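Local structure of peptidyl-prolyl cis-trans isomerase (Hirschia baltica, 5EX2) at residues W148-A153 with E177-D182; F28-G33 with D211-A216; V20-L25 with K225-A230. The protein probably catalyses the cis-trans isomerisation of peptide bonds preceding proline, and binds metal ions. All blocks are in the same frame, centred on the assembly; numbering follows the deposited sequence. Where two conformers were deposited one is given.

Interaction 2 alone pairs strands of the eight-stranded cyclophilin barrel; its centre lies about 23 Å from that of interaction 1. In 148-153 with 177-182, two loops meet in a buried place at the barrel, one of them coming from the five-stranded sheet; hydrogen bonds from His151 to Asp182 carry the contact, and salt bridges inside its own loop hold the aspartate. Interaction 2 is partly buried, and backbone hydrogen bonds dominate; apolar groups fill its inner part, while an exposed threonine and lysine meet a buried aspartate at the turn end. Interaction 3 adjoins interaction 2 in sequence and lies across the chain's centre from interaction 1. Also buried, it is smaller, mostly apolar, and joins the three-stranded sheet to the barrel's start.

Interaction 1. Residues W148-A153 with E177-D182; sequences WMPHCA and ESRFLD
Asp182 grips His151 twice through a single oxygen. OD1 accepts from the His151 backbone N at 2.8 Å on its syn side and from His151 ND1 at 3.1 Å on its anti side, both donors standing somewhat out of the carboxylate plane. The oxygen lies close to the imidazole plane, which fixes the ring's rotation with ND1 as the donor; NE2 is hydrogen-bonded to Ser157 OG. With CG beside its own backbone N (chi1 -72°), His151 brings ND1 to the same oxygen as its amide. Leu181 CB sits over one ring face, 3.7 Å from the centroid, as a CH-pi contact.

The other Asp182 oxygen, OD2, takes a 2.8 Å salt bridge from Arg179 NE. Arg179, bent at chi2 and chi3, folds back so that NH1 also meets Glu177 OE2; Arg179 NE lies 3.5 Å from Pro150 CB. A long, flexible arginine suits this place, serving Asp182 and Glu177 here and reaching Asp252 and Glu130 as well. Trp148 NE1, weakly bonded to Glu130 OE1, makes van der Waals contact with Asp182 CB at 3.8 Å. Near Glu177 and Cys152, Ser178 N donates to His151 O at 2.9 Å.

Leu181 and His151 pack against strand 171-174 and Asp182 against strand 127-132, while the disulfide Cys152-Cys254 anchors the first loop to the C-terminal region.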
# COMPACT_ATOMS: atom_id res chain seq x y z
N TRP A 148 5.51 -11.48 2.35
CA TRP A 148 5.75 -10.19 1.72
C TRP A 148 4.44 -9.64 1.17
O TRP A 148 3.46 -10.37 1.05
CB TRP A 148 6.81 -10.31 0.61
CG TRP A 148 6.55 -11.38 -0.42
CD1 TRP A 148 6.02 -11.20 -1.67
CD2 TRP A 148 6.85 -12.79 -0.32
NE1 TRP A 148 5.97 -12.39 -2.34
CE2 TRP A 148 6.45 -13.39 -1.53
CE3 TRP A 148 7.40 -13.60 0.69
CZ2 TRP A 148 6.59 -14.75 -1.76
CZ3 TRP A 148 7.53 -14.96 0.45
CH2 TRP A 148 7.13 -15.52 -0.76
N MET A 149 4.41 -8.34 0.88
CA MET A 149 3.25 -7.75 0.26
C MET A 149 3.53 -7.66 -1.23
O MET A 149 4.32 -6.81 -1.65
CB MET A 149 2.95 -6.38 0.84
CG MET A 149 1.81 -5.68 0.13
SD MET A 149 1.04 -4.38 1.12
CE MET A 149 2.37 -3.20 1.28
N PRO A 150 2.88 -8.52 -2.02
CA PRO A 150 3.19 -8.52 -3.45
C PRO A 150 2.74 -7.26 -4.14
O PRO A 150 1.85 -6.57 -3.65
CB PRO A 150 2.40 -9.72 -3.96
CG PRO A 150 1.28 -9.87 -3.02
CD PRO A 150 1.87 -9.53 -1.68
N HIS A 151 3.36 -6.96 -5.27
CA HIS A 151 3.13 -5.72 -5.96
C HIS A 151 1.90 -5.80 -6.86
O HIS A 151 1.97 -5.72 -8.08
CB HIS A 151 4.40 -5.33 -6.71
CG HIS A 151 5.51 -4.89 -5.79
ND1 HIS A 151 6.24 -5.76 -5.02
CD2 HIS A 151 5.98 -3.65 -5.51
CE1 HIS A 151 7.12 -5.07 -4.31
NE2 HIS A 151 6.98 -3.79 -4.58
N CYS A 152 0.74 -5.97 -6.23
CA CYS A 152 -0.54 -5.87 -6.90
C CYS A 152 -0.78 -4.41 -7.26
O CYS A 152 -0.21 -3.53 -6.64
CB CYS A 152 -1.70 -6.33 -6.00
SG CYS A 152 -1.62 -7.97 -5.36
N ALA A 153 -1.66 -4.16 -8.23
CA ALA A 153 -2.17 -2.81 -8.47
C ALA A 153 -2.67 -2.26 -7.16
O ALA A 153 -3.37 -2.97 -6.42
CB ALA A 153 -3.25 -2.83 -9.52
N GLU A 177 -0.47 -5.28 -11.70
CA GLU A 177 0.24 -6.37 -11.06
C GLU A 177 1.63 -6.54 -11.64
O GLU A 177 1.79 -6.68 -12.85
CB GLU A 177 -0.55 -7.67 -11.20
CG GLU A 177 0.19 -8.92 -10.70
CD GLU A 177 -0.59 -10.21 -10.92
OE1 GLU A 177 -1.54 -10.19 -11.72
OE2 GLU A 177 -0.24 -11.25 -10.30
N SER A 178 2.62 -6.54 -10.76
CA SER A 178 4.02 -6.61 -11.18
C SER A 178 4.83 -7.54 -10.28
O SER A 178 5.62 -7.08 -9.46
CB SER A 178 4.63 -5.22 -11.18
OG SER A 178 3.90 -4.36 -12.04
N ARG A 179 4.62 -8.84 -10.43
CA ARG A 179 5.11 -9.80 -9.45
C ARG A 179 6.61 -9.99 -9.54
O ARG A 179 7.22 -10.52 -8.61
CB ARG A 179 4.40 -11.14 -9.59
CG ARG A 179 2.88 -11.04 -9.51
CD ARG A 179 2.39 -10.42 -8.19
NE ARG A 179 2.48 -11.38 -7.09
CZ ARG A 179 1.61 -12.36 -6.88
NH1 ARG A 179 0.57 -12.51 -7.69
NH2 ARG A 179 1.78 -13.19 -5.86
N PHE A 180 7.21 -9.54 -10.64
CA PHE A 180 8.66 -9.58 -10.79
C PHE A 180 9.36 -8.63 -9.81
O PHE A 180 10.56 -8.74 -9.61
CB PHE A 180 9.06 -9.23 -12.23
CG PHE A 180 8.37 -8.02 -12.77
CD1 PHE A 180 7.15 -8.13 -13.41
CD2 PHE A 180 8.93 -6.77 -12.60
CE1 PHE A 180 6.50 -7.00 -13.89
CE2 PHE A 180 8.29 -5.65 -13.08
CZ PHE A 180 7.07 -5.77 -13.72
N LEU A 181 8.60 -7.73 -9.17
CA LEU A 181 9.17 -6.89 -8.11
C LEU A 181 9.19 -7.55 -6.76
O LEU A 181 9.90 -7.10 -5.85
CB LEU A 181 8.37 -5.60 -7.98
CG LEU A 181 8.28 -4.72 -9.21
CD1 LEU A 181 7.46 -3.49 -8.86
CD2 LEU A 181 9.65 -4.32 -9.73
N ASP A 182 8.40 -8.61 -6.61
CA ASP A 182 8.19 -9.20 -5.29
C ASP A 182 9.49 -9.75 -4.72
O ASP A 182 10.30 -10.36 -5.43
CB ASP A 182 7.15 -10.33 -5.37
CG ASP A 182 5.77 -9.85 -5.75
OD1 ASP A 182 5.55 -8.63 -5.90
OD2 ASP A 182 4.88 -10.73 -5.87
O HOH W 1 6.60 -7.92 -2.74

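Interaction 2. Residues F28-G33 with D211-A216; sequences FETTKG and DILVSA
Strands 28-30 and 212-216 run antiparallel, their short axes 143° apart, and their pairing helps close the eight-stranded cyclophilin barrel. Phe28 faces Ala216 as a non-hydrogen-bonded pair and Glu29 faces Ser215 as a hydrogen-bonded one. A classic beta bulge then shifts the register, so that Thr30 lies across from Leu213. At the bulge Val214 and Ser215 both face Glu29: Val214 N donates to Glu29 O at 2.7 Å, and Ser215 N adds a weak bond to the same oxygen. Glu29 N returns a bond to Ser215 O, and beyond the bulge Thr31 N donates to Ile212 O at 3.0 Å.

Phe28, Thr30, Leu213 and Ala216 share one face of this sheet. Leu213 extends with CG opposite its backbone N (chi1 178°), which brings both methyls to Phe28: Leu213 CD2 stands over the ring centre, 4.2 Å from the centroid, while Leu213 CD1 touches Phe28 CB at 3.6 Å. Ala216 CB meets the ring obliquely at CE1. A broad aromatic beside a branched leucine suits this face, where Phe28, Thr30 and Leu213 are buried and Phe28 also meets Phe171. Glu29 and Ser215 occupy the other face, the serine OG alongside the glutamate CB.

After strand 28-30 the chain makes a type I turn from Thr30 to Gly33. Thr30 OG1 accepts from Lys32 N, an ST turn, and donates to Gly33 O; Gly33 has backbone angles that favour glycine. In one of its two conformers Lys32 NZ reaches Asp211 OD1 in a salt bridge; Asp211 OD2 is bonded to Thr202 N. Thr31 OG1 lies between two partners, accepting from Ile212 N at 2.9 Å and donating to Asp211 OD1 at 2.7 Å.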
# COMPACT_ATOMS: atom_id res chain seq x y z
N PHE A 28 -1.88 11.99 -0.53
CA PHE A 28 -1.09 12.48 -1.66
C PHE A 28 -2.01 13.23 -2.60
O PHE A 28 -2.80 12.62 -3.31
CB PHE A 28 -0.43 11.31 -2.42
CG PHE A 28 0.88 10.82 -1.84
CD1 PHE A 28 1.31 11.20 -0.58
CD2 PHE A 28 1.67 9.95 -2.58
CE1 PHE A 28 2.52 10.74 -0.08
CE2 PHE A 28 2.87 9.49 -2.08
CZ PHE A 28 3.29 9.88 -0.83
N GLU A 29 -1.91 14.56 -2.63
CA GLU A 29 -2.65 15.33 -3.61
C GLU A 29 -1.82 15.49 -4.86
O GLU A 29 -0.71 16.01 -4.78
CB GLU A 29 -3.00 16.70 -3.06
CG GLU A 29 -4.18 16.70 -2.11
CD GLU A 29 -5.50 16.46 -2.84
OE1 GLU A 29 -5.48 16.24 -4.08
OE2 GLU A 29 -6.55 16.47 -2.17
N THR A 30 -2.32 15.02 -5.99
CA THR A 30 -1.59 15.08 -7.25
C THR A 30 -2.36 15.93 -8.24
O THR A 30 -3.55 16.25 -8.03
CB THR A 30 -1.36 13.68 -7.88
OG1 THR A 30 -2.53 13.29 -8.62
CG2 THR A 30 -1.01 12.63 -6.85
N THR A 31 -1.71 16.27 -9.34
CA THR A 31 -2.35 17.03 -10.38
C THR A 31 -3.37 16.22 -11.17
O THR A 31 -3.99 16.74 -12.08
CB THR A 31 -1.30 17.66 -11.33
OG1 THR A 31 -0.31 16.68 -11.66
CG2 THR A 31 -0.62 18.84 -10.65
N LYS A 32 -3.56 14.94 -10.81
CA LYS A 32 -4.63 14.13 -11.38
C LYS A 32 -5.68 13.75 -10.35
O LYS A 32 -6.61 12.99 -10.65
CB LYS A 32 -4.05 12.86 -12.01
CG LYS A 32 -3.38 13.09 -13.36
CD LYS A 32 -4.41 13.33 -14.47
CE LYS A 32 -3.74 13.56 -15.81
NZ LYS A 32 -2.80 14.70 -15.76
N GLY A 33 -5.54 14.28 -9.14
CA GLY A 33 -6.47 13.99 -8.06
C GLY A 33 -5.77 13.42 -6.84
O GLY A 33 -4.53 13.36 -6.74
N ASP A 211 3.03 14.93 -14.38
CA ASP A 211 2.16 15.21 -13.25
C ASP A 211 3.01 15.43 -11.99
O ASP A 211 4.20 15.09 -11.96
CB ASP A 211 1.15 14.08 -13.07
CG ASP A 211 -0.02 14.24 -14.01
OD1 ASP A 211 -0.66 15.31 -13.96
OD2 ASP A 211 -0.27 13.33 -14.81
N ILE A 212 2.39 16.03 -10.97
CA ILE A 212 3.09 16.51 -9.79
C ILE A 212 2.39 16.01 -8.55
O ILE A 212 1.17 15.97 -8.49
CB ILE A 212 3.14 18.06 -9.76
CG1 ILE A 212 3.77 18.59 -11.05
CG2 ILE A 212 3.89 18.56 -8.53
CD1 ILE A 212 3.69 20.10 -11.21
N LEU A 213 3.18 15.65 -7.55
CA LEU A 213 2.71 15.44 -6.20
C LEU A 213 2.68 16.81 -5.57
O LEU A 213 3.71 17.33 -5.15
CB LEU A 213 3.62 14.49 -5.44
CG LEU A 213 3.26 14.22 -3.98
CD1 LEU A 213 1.85 13.70 -3.81
CD2 LEU A 213 4.26 13.22 -3.42
N VAL A 214 1.51 17.42 -5.53
CA VAL A 214 1.37 18.79 -5.07
C VAL A 214 1.61 18.93 -3.57
O VAL A 214 2.24 19.89 -3.10
CB VAL A 214 -0.02 19.34 -5.43
CG1 VAL A 214 -0.22 20.74 -4.89
CG2 VAL A 214 -0.26 19.29 -6.92
N SER A 215 1.08 17.98 -2.81
CA SER A 215 1.26 17.99 -1.36
C SER A 215 1.09 16.60 -0.79
O SER A 215 0.43 15.75 -1.38
CB SER A 215 0.27 18.95 -0.69
OG SER A 215 -1.05 18.46 -0.81
N ALA A 216 1.70 16.39 0.37
CA ALA A 216 1.55 15.17 1.13
C ALA A 216 1.29 15.55 2.58
O ALA A 216 1.95 16.44 3.12
CB ALA A 216 2.79 14.29 1.00

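Interaction 3. Residues V20-L25 with K225-A230; sequences VDPDNL and KDRPEA
One direct hydrogen bond crosses this contact, from Val20 N to Ala230 O at 2.9 Å. It is almost straight at the hydrogen (177°), though the donor stands 34° out of the carbonyl plane. A bound water adds a second polar link by donating to Val20 O and accepting from Ala230 N at 2.9 Å, so Ala230 O meets Val20 directly and Ala230 N through the water.

Strand 17-19, just before Val20, lies antiparallel beside strand 229-233 in the three-stranded sheet. From there the chain turns through the short 3-10 segment 22-23 and enters barrel strand 25-30.

Apolar contacts gather around the Ala230 methyl. Val20 CB approaches Ala230 CB at 4.0 Å, with CG2 at a similar distance, while Leu25 CD2 comes to 3.9 Å from it. Leu25 CG is turned opposite its backbone N (chi1 -174°), which carries the isobutyl group toward strand 229-233. Alanine's small side chain suits a buried position approached by two branched residues, and Val263 of strand 261-264 touches it as well.

Looser contact is made by Pro22 CB, which meets the aliphatic part of Arg227 at CD, 4.4 Å away. The arginine runs outstretched past the proline ring, and its NE donates to Leu222 O.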
# COMPACT_ATOMS: atom_id res chain seq x y z
N VAL A 20 -9.09 2.97 9.92
CA VAL A 20 -7.67 3.21 9.67
C VAL A 20 -7.14 4.23 10.66
O VAL A 20 -7.72 5.30 10.85
CB VAL A 20 -7.44 3.68 8.22
CG1 VAL A 20 -5.99 4.10 7.98
CG2 VAL A 20 -7.84 2.58 7.23
N ASP A 21 -6.04 3.89 11.30
CA ASP A 21 -5.33 4.79 12.20
C ASP A 21 -4.88 6.05 11.45
O ASP A 21 -4.23 5.95 10.42
CB ASP A 21 -4.12 4.01 12.77
CG ASP A 21 -3.35 4.76 13.83
OD1 ASP A 21 -3.31 6.01 13.82
OD2 ASP A 21 -2.74 4.08 14.68
N PRO A 22 -5.22 7.25 11.95
CA PRO A 22 -4.77 8.45 11.22
C PRO A 22 -3.25 8.54 11.03
O PRO A 22 -2.83 9.14 10.05
CB PRO A 22 -5.27 9.62 12.09
CG PRO A 22 -6.31 9.08 12.93
CD PRO A 22 -6.11 7.60 13.08
N ASP A 23 -2.45 7.96 11.92
CA ASP A 23 -1.01 8.00 11.75
C ASP A 23 -0.54 6.98 10.70
O ASP A 23 0.64 6.94 10.37
CB ASP A 23 -0.29 7.76 13.09
CG ASP A 23 1.07 8.43 13.14
OD1 ASP A 23 1.20 9.58 12.66
OD2 ASP A 23 2.03 7.82 13.66
N ASN A 24 -1.45 6.14 10.21
CA ASN A 24 -1.13 5.24 9.10
C ASN A 24 -1.75 5.70 7.79
O ASN A 24 -1.81 4.94 6.84
CB ASN A 24 -1.60 3.81 9.40
CG ASN A 24 -0.85 3.17 10.53
OD1 ASN A 24 0.20 3.62 10.93
ND2 ASN A 24 -1.41 2.08 11.05
N LEU A 25 -2.24 6.93 7.74
CA LEU A 25 -2.98 7.41 6.58
C LEU A 25 -2.35 8.67 6.03
O LEU A 25 -2.24 9.67 6.72
CB LEU A 25 -4.44 7.66 6.95
CG LEU A 25 -5.42 8.03 5.83
CD1 LEU A 25 -5.48 6.97 4.75
CD2 LEU A 25 -6.81 8.25 6.44
N LYS A 225 -11.06 17.76 13.48
CA LYS A 225 -12.26 17.99 12.67
C LYS A 225 -11.94 17.95 11.17
O LYS A 225 -12.84 17.81 10.35
CB LYS A 225 -12.91 19.33 13.02
CG LYS A 225 -12.38 20.52 12.24
CD LYS A 225 -13.03 21.82 12.68
CE LYS A 225 -12.57 22.98 11.81
NZ LYS A 225 -11.09 23.17 11.77
N ASP A 226 -10.66 18.11 10.82
CA ASP A 226 -10.26 18.17 9.41
C ASP A 226 -9.85 16.81 8.84
O ASP A 226 -9.61 16.68 7.63
CB ASP A 226 -9.10 19.15 9.23
CG ASP A 226 -9.48 20.57 9.55
OD1 ASP A 226 -10.66 20.92 9.39
OD2 ASP A 226 -8.58 21.34 9.95
N ARG A 227 -9.75 15.81 9.71
CA ARG A 227 -9.22 14.51 9.29
C ARG A 227 -10.22 13.74 8.44
O ARG A 227 -11.34 13.51 8.88
CB ARG A 227 -8.86 13.67 10.51
CG ARG A 227 -7.74 14.24 11.34
CD ARG A 227 -7.41 13.39 12.54
NE ARG A 227 -6.41 14.04 13.37
CZ ARG A 227 -6.29 13.90 14.69
NH1 ARG A 227 -7.12 13.11 15.37
NH2 ARG A 227 -5.34 14.56 15.33
N PRO A 228 -9.82 13.31 7.24
CA PRO A 228 -10.64 12.30 6.57
C PRO A 228 -10.67 11.04 7.41
O PRO A 228 -9.73 10.80 8.16
CB PRO A 228 -9.93 12.05 5.22
CG PRO A 228 -8.64 12.76 5.30
CD PRO A 228 -8.68 13.74 6.41
N GLU A 229 -11.74 10.28 7.30
CA GLU A 229 -11.89 9.04 8.05
C GLU A 229 -11.98 7.90 7.06
O GLU A 229 -12.83 7.89 6.18
CB GLU A 229 -13.13 9.11 8.96
CG GLU A 229 -13.04 10.22 10.03
CD GLU A 229 -14.32 10.44 10.84
OE1 GLU A 229 -15.19 9.55 10.91
OE2 GLU A 229 -14.42 11.52 11.45
N ALA A 230 -11.08 6.93 7.21
CA ALA A 230 -11.00 5.80 6.29
C ALA A 230 -11.31 4.49 6.98
O ALA A 230 -10.99 4.29 8.16
CB ALA A 230 -9.62 5.74 5.64
O HOH W 2 -9.51 6.90 9.69